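Local coordinates for 457aa long hypothetical protein (PDB 2CSU), which is of unknown function but combines a Rossmann-type domain of the CoA-binding family with two domains related to those of succinyl-CoA ligases, at residues D3-P8 and I65-I70; S57-P62 and C84-V89; F76-L81 and E110-E115; K90-I95 and Y120-I125; I125-V130 and N184-D189. All blocks are in the same frame, centred on the assembly; numbering follows the deposited sequence.

Contact 1 (D3-P8 and I65-I70)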
# COMPACT_ATOMS: atom_id res chain seq x y z
N ASP A 3 12.89 29.99 -10.84
CA ASP A 3 11.62 29.79 -11.53
C ASP A 3 11.83 29.27 -12.95
O ASP A 3 11.06 28.47 -13.47
CB ASP A 3 10.88 31.13 -11.57
CG ASP A 3 9.50 30.91 -12.16
OD1 ASP A 3 8.80 30.02 -11.67
OD2 ASP A 3 9.14 31.62 -13.10
N TYR A 4 12.92 29.79 -13.55
CA TYR A 4 13.26 29.34 -14.90
C TYR A 4 13.52 27.84 -14.94
O TYR A 4 13.72 27.25 -16.00
CB TYR A 4 14.51 30.10 -15.35
CG TYR A 4 15.55 30.04 -14.29
CD1 TYR A 4 16.28 28.87 -14.11
CD2 TYR A 4 15.80 31.15 -13.48
CE1 TYR A 4 17.27 28.81 -13.13
CE2 TYR A 4 16.78 31.08 -12.50
CZ TYR A 4 17.51 29.92 -12.32
OH TYR A 4 18.48 29.85 -11.35
N PHE A 5 13.55 27.23 -13.74
CA PHE A 5 13.76 25.79 -13.67
C PHE A 5 12.48 25.02 -13.99
O PHE A 5 12.48 23.99 -14.66
CB PHE A 5 14.23 25.44 -12.26
CG PHE A 5 15.73 25.37 -12.23
CD1 PHE A 5 16.39 24.50 -13.09
CD2 PHE A 5 16.44 26.17 -11.35
CE1 PHE A 5 17.78 24.42 -13.06
CE2 PHE A 5 17.83 26.09 -11.32
CZ PHE A 5 18.51 25.22 -12.18
N PHE A 6 11.38 25.56 -13.42
CA PHE A 6 10.10 24.88 -13.53
C PHE A 6 9.17 25.55 -14.55
O PHE A 6 8.14 25.02 -14.94
CB PHE A 6 9.45 24.88 -12.15
CG PHE A 6 10.40 24.29 -11.15
CD1 PHE A 6 10.56 22.91 -11.08
CD2 PHE A 6 11.12 25.12 -10.30
CE1 PHE A 6 11.45 22.37 -10.17
CE2 PHE A 6 12.01 24.56 -9.39
CZ PHE A 6 12.19 23.19 -9.33
N ASN A 7 9.51 26.73 -15.04
CA ASN A 7 8.70 27.41 -16.05
C ASN A 7 9.63 28.04 -17.09
O ASN A 7 9.60 29.25 -17.33
CB ASN A 7 7.81 28.46 -15.37
CG ASN A 7 6.61 27.83 -14.66
OD1 ASN A 7 5.81 27.14 -15.29
ND2 ASN A 7 6.49 28.06 -13.34
N PRO A 8 10.49 27.21 -17.72
CA PRO A 8 11.44 27.69 -18.73
C PRO A 8 10.79 28.08 -20.05
O PRO A 8 9.80 27.48 -20.47
CB PRO A 8 12.40 26.51 -18.88
CG PRO A 8 11.50 25.33 -18.65
CD PRO A 8 10.64 25.76 -17.49
N ILE A 65 17.88 30.68 -24.49
CA ILE A 65 17.79 29.52 -23.63
C ILE A 65 17.99 29.91 -22.16
O ILE A 65 18.95 30.58 -21.80
CB ILE A 65 18.89 28.53 -24.06
CG1 ILE A 65 18.73 28.15 -25.53
CG2 ILE A 65 18.81 27.25 -23.21
CD1 ILE A 65 17.41 27.42 -25.81
N ASP A 66 17.02 29.52 -21.31
CA ASP A 66 17.18 29.79 -19.89
C ASP A 66 17.32 28.50 -19.07
O ASP A 66 17.55 28.52 -17.87
CB ASP A 66 16.00 30.64 -19.38
CG ASP A 66 14.67 29.95 -19.63
OD1 ASP A 66 14.62 29.14 -20.56
OD2 ASP A 66 13.70 30.25 -18.94
N LEU A 67 17.14 27.36 -19.76
CA LEU A 67 17.34 26.08 -19.08
C LEU A 67 17.97 25.05 -20.02
O LEU A 67 17.56 24.88 -21.16
CB LEU A 67 15.99 25.56 -18.61
CG LEU A 67 16.06 24.13 -18.08
CD1 LEU A 67 16.93 24.03 -16.83
CD2 LEU A 67 14.69 23.57 -17.68
N ALA A 68 18.97 24.35 -19.49
CA ALA A 68 19.63 23.30 -20.26
C ALA A 68 19.77 22.05 -19.42
O ALA A 68 19.99 22.12 -18.21
CB ALA A 68 21.01 23.77 -20.71
N ILE A 69 19.63 20.90 -20.07
CA ILE A 69 19.78 19.63 -19.39
C ILE A 69 21.03 19.00 -19.98
O ILE A 69 21.11 18.77 -21.19
CB ILE A 69 18.60 18.68 -19.65
CG1 ILE A 69 17.26 19.41 -19.48
CG2 ILE A 69 18.73 17.47 -18.74
CD1 ILE A 69 17.11 20.19 -18.18
N ILE A 70 22.02 18.74 -19.14
CA ILE A 70 23.24 18.14 -19.62
C ILE A 70 23.19 16.65 -19.35
O ILE A 70 23.20 16.20 -18.20
CB ILE A 70 24.46 18.80 -18.97
CG1 ILE A 70 24.48 20.29 -19.35
CG2 ILE A 70 25.73 18.09 -19.41
CD1 ILE A 70 25.71 21.08 -18.88
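L67 inserts its branched end between the P8 ring and the aromatic ring of F5. Along P8 the two side chains run side by side and point the same way, with L67 CB 3.7 Å from P8 CB and L67 CD2 3.8 Å from P8 CG. F5 is met differently: it crosses the leucine at about a right angle, and its CD1 lies 3.8 Å from L67 CD1. Chi1 of 171° sets the leucine CG anti to the backbone nitrogen and carries the fork toward the turn, where the methyls part, CD1 beside the F5 ring and CD2 against the proline and F5 O. Y4 backs this arrangement, its CE1 lying above one face of the F5 ring, offset toward the rim. D66 brings a polar end to the same place. Its OD2 approaches P8 CA to 3.4 Å and Y4 CB to 3.7 Å, but the bonds of this buried carboxylate are made just past P8, where OD1 accepts from G10 N and OD2 from K9 N. The acid thus fastens the chain at the point where it enters strand 10-14. Before that point the segment is curled on itself, D3 O accepting from both F6 N and N7 N. The contact is a packing joint of the Rossmann-type domain, in which the N-terminal turn folds over the beginning of an inner strand. Strand 67-70 runs between strands 10-14 and 91-94 in the parallel sheet, while F5 continues onto V93 and I125 and Y4 onto R123, which carries the turn across the sheet to strand 123-125.

Contact 2 (S57-P62 and C84-V89)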
# COMPACT_ATOMS: atom_id res chain seq x y z
N SER A 57 25.81 22.72 -31.17
CA SER A 57 26.13 23.32 -29.88
C SER A 57 25.01 24.24 -29.40
O SER A 57 24.23 24.78 -30.18
CB SER A 57 27.43 24.12 -30.03
OG SER A 57 27.57 25.00 -28.92
N VAL A 58 24.90 24.36 -28.07
CA VAL A 58 23.86 25.21 -27.51
C VAL A 58 24.04 26.67 -27.91
O VAL A 58 23.18 27.52 -27.69
CB VAL A 58 23.91 25.07 -25.98
CG1 VAL A 58 25.26 25.54 -25.47
CG2 VAL A 58 22.82 25.92 -25.36
N LYS A 59 25.22 26.97 -28.47
CA LYS A 59 25.50 28.34 -28.87
C LYS A 59 24.79 28.71 -30.17
O LYS A 59 24.55 29.87 -30.47
CB LYS A 59 27.01 28.48 -29.05
CG LYS A 59 27.76 28.62 -27.72
CD LYS A 59 29.19 28.10 -27.80
CE LYS A 59 30.12 29.05 -28.56
NZ LYS A 59 31.51 28.71 -28.28
N ASP A 60 24.48 27.68 -30.97
CA ASP A 60 23.93 27.94 -32.30
C ASP A 60 22.42 28.17 -32.28
O ASP A 60 21.81 28.57 -33.27
CB ASP A 60 24.25 26.74 -33.20
CG ASP A 60 25.75 26.47 -33.16
OD1 ASP A 60 26.51 27.42 -33.33
OD2 ASP A 60 26.13 25.32 -32.98
N ILE A 61 21.80 27.88 -31.13
CA ILE A 61 20.36 28.11 -31.01
C ILE A 61 19.99 29.60 -31.10
O ILE A 61 20.38 30.41 -30.27
CB ILE A 61 19.87 27.53 -29.68
CG1 ILE A 61 20.14 26.03 -29.61
CG2 ILE A 61 18.35 27.74 -29.53
CD1 ILE A 61 19.64 25.41 -28.30
N PRO A 62 19.25 29.95 -32.18
CA PRO A 62 18.83 31.33 -32.42
C PRO A 62 18.04 31.96 -31.26
O PRO A 62 18.24 33.11 -30.88
CB PRO A 62 17.99 31.34 -33.70
CG PRO A 62 18.26 30.03 -34.43
CD PRO A 62 18.75 29.09 -33.23
N CYS A 84 27.02 26.66 -22.10
CA CYS A 84 25.77 27.18 -21.57
C CYS A 84 26.04 28.56 -20.98
O CYS A 84 25.24 29.49 -21.14
CB CYS A 84 25.21 26.25 -20.50
SG CYS A 84 24.59 24.67 -21.11
N GLY A 85 27.18 28.68 -20.30
CA GLY A 85 27.55 29.95 -19.70
C GLY A 85 27.61 31.10 -20.70
O GLY A 85 27.03 32.16 -20.47
N GLU A 86 28.32 30.90 -21.80
CA GLU A 86 28.45 31.93 -22.82
C GLU A 86 27.09 32.23 -23.46
O GLU A 86 26.79 33.38 -23.83
CB GLU A 86 29.45 31.48 -23.87
CG GLU A 86 30.72 30.86 -23.29
CD GLU A 86 31.68 30.33 -24.36
OE1 GLU A 86 31.21 29.74 -25.36
OE2 GLU A 86 32.91 30.51 -24.19
N LYS A 87 26.27 31.19 -23.57
CA LYS A 87 24.96 31.29 -24.20
C LYS A 87 23.96 32.09 -23.35
O LYS A 87 22.95 32.59 -23.83
CB LYS A 87 24.42 29.88 -24.44
CG LYS A 87 23.01 29.89 -25.03
CD LYS A 87 22.93 30.67 -26.34
CE LYS A 87 21.59 30.48 -27.06
NZ LYS A 87 21.52 31.38 -28.21
N GLY A 88 24.24 32.15 -22.04
CA GLY A 88 23.40 32.96 -21.16
C GLY A 88 22.31 32.12 -20.48
O GLY A 88 21.25 32.60 -20.11
N VAL A 89 22.60 30.81 -20.35
CA VAL A 89 21.64 29.93 -19.69
C VAL A 89 21.55 30.24 -18.19
O VAL A 89 22.53 30.49 -17.51
CB VAL A 89 22.09 28.49 -19.91
CG1 VAL A 89 21.23 27.55 -19.07
CG2 VAL A 89 21.96 28.13 -21.38
O HOH W 1 24.19 32.51 -28.78
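K87 reaches across from the last turn of helix 74-87 and points its ammonium group at the carbonyl of I61. The K87 NZ to I61 O hydrogen bond is modelled at 2.5 Å, so short that its exact length is uncertain, and the donor sits nearly in line with the carbonyl. A water 3.0 Å from K87 NZ accepts from it and donates to K59 O, while a weak bond to D63 O adds a further partner. On the way, the aliphatic part of the lysine slides past V58: CD and CE each pass 3.4 Å from V58 O, and CG lies 4.0 Å from V58 CG2. A bend at chi2 (57°) steers the chain along this path. V58 also sets CG1 4.0 Å from C84 N. Nearer the surface, K59 and E86 form a salt bridge, K59 NZ to E86 OE1 at 3.1 Å, the oxygen being approached nearly along its C-O axis. Behind the lysine and the glutamate the helix closes with a Schellman motif, in which G88, at positive phi, donates to G85 O and V89 N to C84 O. In this Rossmann-type domain that is how helix 74-87 gives way to the link into strand 91-94. The opposing segment is shaped by a type I turn from S57 to D60, closed by D60 N to S57 O at 3.0 Å, and S57 OG also bonds to Q83 of the helix. Deeper in, V58 rests on A12 and I14 of strand 10-14, and I61 on Y40 and V42 of strand 38-42.

Contact 3 (F76-L81 and E110-E115)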
# COMPACT_ATOMS: atom_id res chain seq x y z
N PHE A 76 32.62 15.47 -21.24
CA PHE A 76 32.15 16.66 -21.94
C PHE A 76 31.38 17.66 -21.09
O PHE A 76 31.14 18.79 -21.52
CB PHE A 76 31.27 16.28 -23.13
CG PHE A 76 31.95 15.40 -24.15
CD1 PHE A 76 33.13 15.81 -24.76
CD2 PHE A 76 31.41 14.17 -24.49
CE1 PHE A 76 33.77 14.99 -25.70
CE2 PHE A 76 32.04 13.35 -25.42
CZ PHE A 76 33.23 13.77 -26.03
N VAL A 77 30.99 17.27 -19.88
CA VAL A 77 30.19 18.14 -19.03
C VAL A 77 30.77 19.53 -18.74
O VAL A 77 30.03 20.52 -18.72
CB VAL A 77 29.84 17.43 -17.70
CG1 VAL A 77 29.06 18.37 -16.77
CG2 VAL A 77 29.04 16.18 -17.99
N LYS A 78 32.07 19.62 -18.53
CA LYS A 78 32.79 20.87 -18.30
C LYS A 78 32.54 21.87 -19.42
O LYS A 78 32.00 22.96 -19.22
CB LYS A 78 34.28 20.56 -18.20
CG LYS A 78 34.94 21.30 -17.03
CD LYS A 78 36.41 21.63 -17.30
CE LYS A 78 37.36 20.64 -16.63
NZ LYS A 78 38.43 21.36 -15.94
N ASP A 79 33.02 21.46 -20.59
CA ASP A 79 32.92 22.32 -21.76
C ASP A 79 31.47 22.63 -22.14
O ASP A 79 31.18 23.71 -22.65
CB ASP A 79 33.63 21.68 -22.94
CG ASP A 79 33.64 22.58 -24.16
OD1 ASP A 79 34.10 23.74 -24.03
OD2 ASP A 79 33.19 22.13 -25.24
N THR A 80 30.56 21.69 -21.90
CA THR A 80 29.16 21.94 -22.21
C THR A 80 28.63 22.98 -21.23
O THR A 80 27.88 23.88 -21.61
CB THR A 80 28.31 20.64 -22.09
OG1 THR A 80 28.51 20.04 -20.80
CG2 THR A 80 28.71 19.65 -23.17
N LEU A 81 29.05 22.88 -19.98
CA LEU A 81 28.62 23.85 -18.97
C LEU A 81 29.10 25.25 -19.35
O LEU A 81 28.34 26.20 -19.26
CB LEU A 81 29.19 23.48 -17.60
CG LEU A 81 28.80 24.43 -16.47
CD1 LEU A 81 27.31 24.28 -16.17
CD2 LEU A 81 29.60 24.09 -15.22
N GLU A 110 33.64 18.42 -9.37
CA GLU A 110 32.31 18.90 -9.04
C GLU A 110 32.36 20.35 -8.60
O GLU A 110 31.58 21.17 -9.08
CB GLU A 110 31.69 18.02 -7.96
CG GLU A 110 30.28 18.42 -7.57
CD GLU A 110 29.52 17.29 -6.92
OE1 GLU A 110 29.17 16.34 -7.64
OE2 GLU A 110 29.28 17.34 -5.70
N LYS A 111 33.29 20.66 -7.71
CA LYS A 111 33.44 22.03 -7.22
C LYS A 111 33.76 22.99 -8.36
O LYS A 111 33.27 24.12 -8.37
CB LYS A 111 34.57 22.13 -6.19
CG LYS A 111 35.02 23.57 -5.96
CD LYS A 111 36.53 23.73 -6.11
CE LYS A 111 36.87 25.05 -6.82
NZ LYS A 111 37.41 24.83 -8.20
N GLU A 112 34.59 22.54 -9.29
CA GLU A 112 34.97 23.36 -10.43
C GLU A 112 33.73 23.66 -11.26
O GLU A 112 33.59 24.76 -11.79
CB GLU A 112 36.05 22.65 -11.26
CG GLU A 112 36.50 23.36 -12.54
CD GLU A 112 36.91 24.81 -12.32
OE1 GLU A 112 37.45 25.13 -11.24
OE2 GLU A 112 36.72 25.64 -13.23
N LEU A 113 32.82 22.68 -11.37
CA LEU A 113 31.58 22.87 -12.13
C LEU A 113 30.77 23.99 -11.49
O LEU A 113 30.24 24.85 -12.17
CB LEU A 113 30.72 21.61 -12.16
CG LEU A 113 31.15 20.35 -12.91
CD1 LEU A 113 30.00 19.34 -12.88
CD2 LEU A 113 31.50 20.68 -14.36
N VAL A 114 30.69 23.97 -10.16
CA VAL A 114 29.95 24.98 -9.42
C VAL A 114 30.62 26.34 -9.57
O VAL A 114 29.96 27.36 -9.77
CB VAL A 114 29.83 24.58 -7.94
CG1 VAL A 114 29.16 25.68 -7.13
CG2 VAL A 114 29.04 23.28 -7.84
N GLU A 115 31.95 26.34 -9.49
CA GLU A 115 32.73 27.56 -9.64
C GLU A 115 32.44 28.18 -11.01
O GLU A 115 32.28 29.40 -11.14
CB GLU A 115 34.23 27.25 -9.50
CG GLU A 115 35.13 28.47 -9.68
CD GLU A 115 36.54 28.25 -9.16
OE1 GLU A 115 37.42 27.83 -9.94
OE2 GLU A 115 36.75 28.50 -7.96
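L113 carries the apolar contact between helix 104-120 and helix 74-87. It directs both methyls at the neighbouring helix: CD1 lies 4.1 Å from V77 CG1, and CD2 lies 4.0 Å from L81 CD2. The V77 and L113 side chains cross at about a right angle. L81 also pushes CD2 to within 3.2 Å of L113 O, a close methyl-to-carbonyl approach that marks the tight side. V77 and L113 both continue onto I94 of the sheet below. The two segments run nearly parallel, 7° apart, with axes 10.4 Å from each other, as expected of successive helices packed on one face of a Rossmann-type sheet. Toward solvent the fit loosens. K78 leans across with NZ 4.4 Å from E112 CG, yet its charged end remains 5.3 Å from E112 OE2. E112 is instead engaged within its own helix, where K111 NZ forms a salt bridge to E112 OE1 at 3.1 Å and a longer, weak one to E115 OE1. The lysine would offset the repulsion between these two carboxylates. Apolar burial therefore joins the helices, while the charges along the outer rim probably add only diffuse attraction.

Contact 4 (K90-I95 and Y120-I125)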
# COMPACT_ATOMS: atom_id res chain seq x y z
N LYS A 90 20.30 30.24 -17.68
CA LYS A 90 20.11 30.59 -16.28
C LYS A 90 20.32 29.39 -15.36
O LYS A 90 21.03 29.44 -14.36
CB LYS A 90 18.70 31.16 -16.11
CG LYS A 90 18.59 32.59 -16.65
CD LYS A 90 17.14 33.07 -16.76
CE LYS A 90 17.03 34.49 -17.34
NZ LYS A 90 16.48 34.42 -18.69
N GLY A 91 19.64 28.28 -15.70
CA GLY A 91 19.73 27.09 -14.86
C GLY A 91 20.16 25.85 -15.66
O GLY A 91 19.86 25.69 -16.83
N VAL A 92 20.92 24.97 -14.98
CA VAL A 92 21.38 23.74 -15.63
C VAL A 92 21.11 22.51 -14.76
O VAL A 92 21.44 22.47 -13.58
CB VAL A 92 22.88 23.88 -15.90
CG1 VAL A 92 23.40 22.60 -16.56
CG2 VAL A 92 23.13 25.06 -16.83
N VAL A 93 20.52 21.50 -15.38
CA VAL A 93 20.29 20.23 -14.71
C VAL A 93 21.32 19.30 -15.34
O VAL A 93 21.30 19.08 -16.56
CB VAL A 93 18.90 19.64 -14.99
CG1 VAL A 93 18.85 18.22 -14.41
CG2 VAL A 93 17.79 20.52 -14.37
N ILE A 94 22.21 18.78 -14.51
CA ILE A 94 23.25 17.86 -14.96
C ILE A 94 22.83 16.46 -14.54
O ILE A 94 22.91 16.10 -13.36
CB ILE A 94 24.64 18.18 -14.32
CG1 ILE A 94 25.09 19.58 -14.74
CG2 ILE A 94 25.68 17.14 -14.76
CD1 ILE A 94 26.39 20.02 -14.10
N ILE A 95 22.38 15.68 -15.52
CA ILE A 95 21.94 14.32 -15.26
C ILE A 95 23.13 13.41 -15.08
O ILE A 95 23.14 12.53 -14.24
CB ILE A 95 21.07 13.80 -16.43
CG1 ILE A 95 19.71 14.50 -16.42
CG2 ILE A 95 20.91 12.29 -16.34
CD1 ILE A 95 18.89 14.23 -15.17
N TYR A 120 29.32 32.51 -14.39
CA TYR A 120 28.37 32.90 -15.42
C TYR A 120 27.02 33.28 -14.85
O TYR A 120 26.11 33.65 -15.59
CB TYR A 120 28.22 31.78 -16.44
CG TYR A 120 29.40 31.66 -17.39
CD1 TYR A 120 29.54 32.53 -18.47
CD2 TYR A 120 30.37 30.67 -17.21
CE1 TYR A 120 30.61 32.42 -19.34
CE2 TYR A 120 31.46 30.56 -18.09
CZ TYR A 120 31.56 31.44 -19.16
OH TYR A 120 32.59 31.31 -20.06
N GLY A 121 26.88 33.19 -13.53
CA GLY A 121 25.58 33.47 -12.92
C GLY A 121 24.56 32.35 -13.14
O GLY A 121 23.36 32.55 -13.23
N MSE A 122 25.08 31.12 -13.28
CA MSE A 122 24.18 30.00 -13.48
C MSE A 122 23.99 29.20 -12.19
O MSE A 122 24.81 29.18 -11.29
CB MSE A 122 24.78 29.12 -14.58
CG MSE A 122 25.40 29.95 -15.72
SE MSE A 122 25.29 29.12 -17.31
CE MSE A 122 26.04 27.56 -16.83
N ARG A 123 22.81 28.56 -12.09
CA ARG A 123 22.58 27.63 -11.00
C ARG A 123 22.52 26.18 -11.50
O ARG A 123 22.00 25.88 -12.57
CB ARG A 123 21.26 28.00 -10.33
CG ARG A 123 21.31 29.38 -9.68
CD ARG A 123 22.65 29.63 -8.97
NE ARG A 123 22.90 28.59 -7.97
CZ ARG A 123 22.16 28.62 -6.85
NH1 ARG A 123 21.25 29.56 -6.69
NH2 ARG A 123 22.35 27.70 -5.90
N ILE A 124 23.12 25.27 -10.71
CA ILE A 124 23.18 23.88 -11.16
C ILE A 124 22.45 22.92 -10.22
O ILE A 124 22.63 22.92 -9.01
CB ILE A 124 24.64 23.46 -11.28
CG1 ILE A 124 25.23 23.98 -12.59
CG2 ILE A 124 24.75 21.93 -11.30
CD1 ILE A 124 26.74 23.72 -12.69
N ILE A 125 21.56 22.11 -10.81
CA ILE A 125 20.99 21.01 -10.05
C ILE A 125 21.66 19.68 -10.40
O ILE A 125 21.79 19.31 -11.55
CB ILE A 125 19.49 20.94 -10.36
CG1 ILE A 125 18.80 22.24 -9.94
CG2 ILE A 125 18.85 19.79 -9.55
CD1 ILE A 125 17.28 22.10 -9.87
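Strands 91-94 and 123-125 pair in parallel, their axes 4.7 Å apart and inclined by 24°. Four backbone hydrogen bonds of 2.8-3.0 Å hold them together: R123 N to K90 O, V92 N to R123 O, I125 N to V92 O and I94 N to I125 O. They are the two strands of a beta-alpha-beta crossover connected by helix 104-120. Within this chain, strand 123-125 is an outermost strand of the Rossmann-type sheet. G121, with positive phi, ends the connecting helix in a Schellman motif and turns the chain into the strand. V92 and I124 face the helices. There I124 spreads over two neighbours: its CG1 lies 4.1 Å from V92 CB, and its CG2 lies 3.8 Å from I94 CD1, the two isoleucines crossing at an angle. L81 and A117 of the helices cover I124. V93 and I125 turn to the other face with R123, whose CB starts over the sheet before the chain folds away. R123 NE and NH2 form salt bridges with D187 and E192 respectively, which would balance its charge and tie the strand to the loop and helix that carry these acids. At the start of the pair, just ahead of strand 123-125, selenomethionine M122 bends at chi2 (-149°) and chi3 (-53°), bringing its methyl CE to 3.8 Å from V92 CG2.

Contact 5 (I125-V130 and N184-D189)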
# COMPACT_ATOMS: atom_id res chain seq x y z
N ILE A 125 21.56 22.11 -10.81
CA ILE A 125 20.99 21.01 -10.05
C ILE A 125 21.66 19.68 -10.40
O ILE A 125 21.79 19.31 -11.55
CB ILE A 125 19.49 20.94 -10.36
CG1 ILE A 125 18.80 22.24 -9.94
CG2 ILE A 125 18.85 19.79 -9.55
CD1 ILE A 125 17.28 22.10 -9.87
N GLY A 126 22.12 18.98 -9.34
CA GLY A 126 22.92 17.78 -9.57
C GLY A 126 24.37 18.03 -9.17
O GLY A 126 24.67 18.79 -8.26
N PRO A 127 25.30 17.32 -9.85
CA PRO A 127 24.97 16.38 -10.91
C PRO A 127 24.47 15.04 -10.35
O PRO A 127 24.00 14.93 -9.23
CB PRO A 127 26.22 16.16 -11.74
CG PRO A 127 27.42 16.50 -10.87
CD PRO A 127 26.75 17.41 -9.73
N ASN A 128 24.55 14.00 -11.21
CA ASN A 128 24.04 12.69 -10.82
C ASN A 128 22.61 12.80 -10.27
O ASN A 128 22.32 12.42 -9.14
CB ASN A 128 24.96 12.10 -9.76
CG ASN A 128 24.71 10.61 -9.66
OD1 ASN A 128 24.24 9.97 -10.60
ND2 ASN A 128 25.05 10.05 -8.49
N CYS A 129 21.72 13.37 -11.10
CA CYS A 129 20.33 13.50 -10.70
C CYS A 129 19.40 12.89 -11.76
O CYS A 129 19.80 12.61 -12.88
CB CYS A 129 20.02 14.99 -10.55
SG CYS A 129 20.11 15.86 -12.13
N VAL A 130 18.14 12.65 -11.35
CA VAL A 130 17.18 12.13 -12.31
C VAL A 130 16.47 13.26 -13.07
O VAL A 130 15.82 13.05 -14.08
CB VAL A 130 16.16 11.28 -11.56
CG1 VAL A 130 15.02 10.89 -12.50
CG2 VAL A 130 16.82 10.01 -11.04
N ASN A 184 23.70 14.72 -6.41
CA ASN A 184 24.79 15.10 -5.52
C ASN A 184 24.53 16.41 -4.79
O ASN A 184 25.23 16.73 -3.83
CB ASN A 184 26.11 15.19 -6.30
CG ASN A 184 26.53 13.86 -6.90
OD1 ASN A 184 26.01 12.81 -6.54
ND2 ASN A 184 27.49 13.89 -7.83
N MSE A 185 23.54 17.17 -5.25
CA MSE A 185 23.14 18.45 -4.68
C MSE A 185 24.34 19.37 -4.45
O MSE A 185 24.61 19.83 -3.35
CB MSE A 185 22.43 18.17 -3.36
CG MSE A 185 21.88 19.44 -2.71
SE MSE A 185 20.76 19.07 -1.35
CE MSE A 185 21.95 19.21 -0.02
N ALA A 186 25.11 19.59 -5.53
CA ALA A 186 26.32 20.40 -5.42
C ALA A 186 26.01 21.88 -5.23
O ALA A 186 26.64 22.59 -4.46
CB ALA A 186 27.15 20.19 -6.69
N ASP A 187 25.02 22.36 -6.02
CA ASP A 187 24.69 23.78 -5.97
C ASP A 187 23.36 24.03 -5.25
O ASP A 187 23.28 24.17 -4.04
CB ASP A 187 24.61 24.29 -7.41
CG ASP A 187 24.82 25.79 -7.41
OD1 ASP A 187 25.06 26.35 -6.34
OD2 ASP A 187 24.73 26.39 -8.48
N VAL A 188 22.28 24.13 -6.06
CA VAL A 188 20.96 24.31 -5.49
C VAL A 188 20.64 23.20 -4.49
O VAL A 188 20.82 22.02 -4.76
CB VAL A 188 19.94 24.29 -6.63
CG1 VAL A 188 18.53 24.42 -6.07
CG2 VAL A 188 20.21 25.43 -7.60
N ASP A 189 20.20 23.60 -3.28
CA ASP A 189 19.92 22.59 -2.26
C ASP A 189 18.48 22.69 -1.73
O ASP A 189 17.65 23.43 -2.25
CB ASP A 189 20.91 22.76 -1.11
CG ASP A 189 20.85 24.19 -0.57
OD1 ASP A 189 19.80 24.81 -0.72
OD2 ASP A 189 21.84 24.65 -0.01
O HOH W 2 22.51 21.09 -7.02
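A cis peptide bond between G126 and P127 shapes the loop that leaves strand 123-125, the last strand of the Rossmann-type sheet, and the loop 184-189 docks against it. The carbonyls of G126 and P127 accept the two direct hydrogen bonds between the loops. G126 O accepts from A186 N at 2.9 Å, with the donor tilted 23° from the carbonyl plane, and P127 O accepts from N184 N at 2.8 Å in a nearly straight bond. The A186 methyl lies beside the first of these, CB 3.3 Å from G126 O and 4.1 Å from P127 CD. N184 lays its amide across the proline and beside N128, OD1 coming 3.5 Å from N128 CB, with the two amide planes 66° apart. Its CG is anti to the carbonyl carbon (chi1 -63°), and ND2 goes on to the carboxylates of E101 and E110, two acceptors that fix which way the amide is turned. A water bridges the two loops: it accepts from G126 N and, at 3.0 Å, from D187 N, and donates toward V188 O. Beyond the water, I125 CG1 touches V188 CB at 4.1 Å. D187 OD2, the partner of R123 NE, also accepts from I124 N, so the edge strand's backbone is engaged by this loop too. The contact thus joins the loop after the last strand of the Rossmann-type sheet to a loop of the succinyl-CoA ligase-like part of the chain. Helix 104-120 flanks it through E110 and V114 on A186; helix 190-197, N-capped by D189, begins directly after it, with L193 against V188.

All five contacts lie on one side of the chain's centre, in and beside the N-terminal Rossmann-type domain. Contacts 1 and 4 share its parallel sheet, strands 67-70 and 91-94 being neighbours, and their centres are about 8 Å apart. Contacts 2 and 3 both use helix 74-87, about 15 Å apart centre to centre; the centre of contact 3 lies about 10 Å from that of contact 4, where L81 packs on I124. Contacts 4 and 5 share I125, their centres about 9 Å apart. Along the chain, contact 1 interleaves with contact 2, contact 2 with contact 3, and contact 3 with contact 4, whereas contact 5 comes last and links the compact domain to the next one.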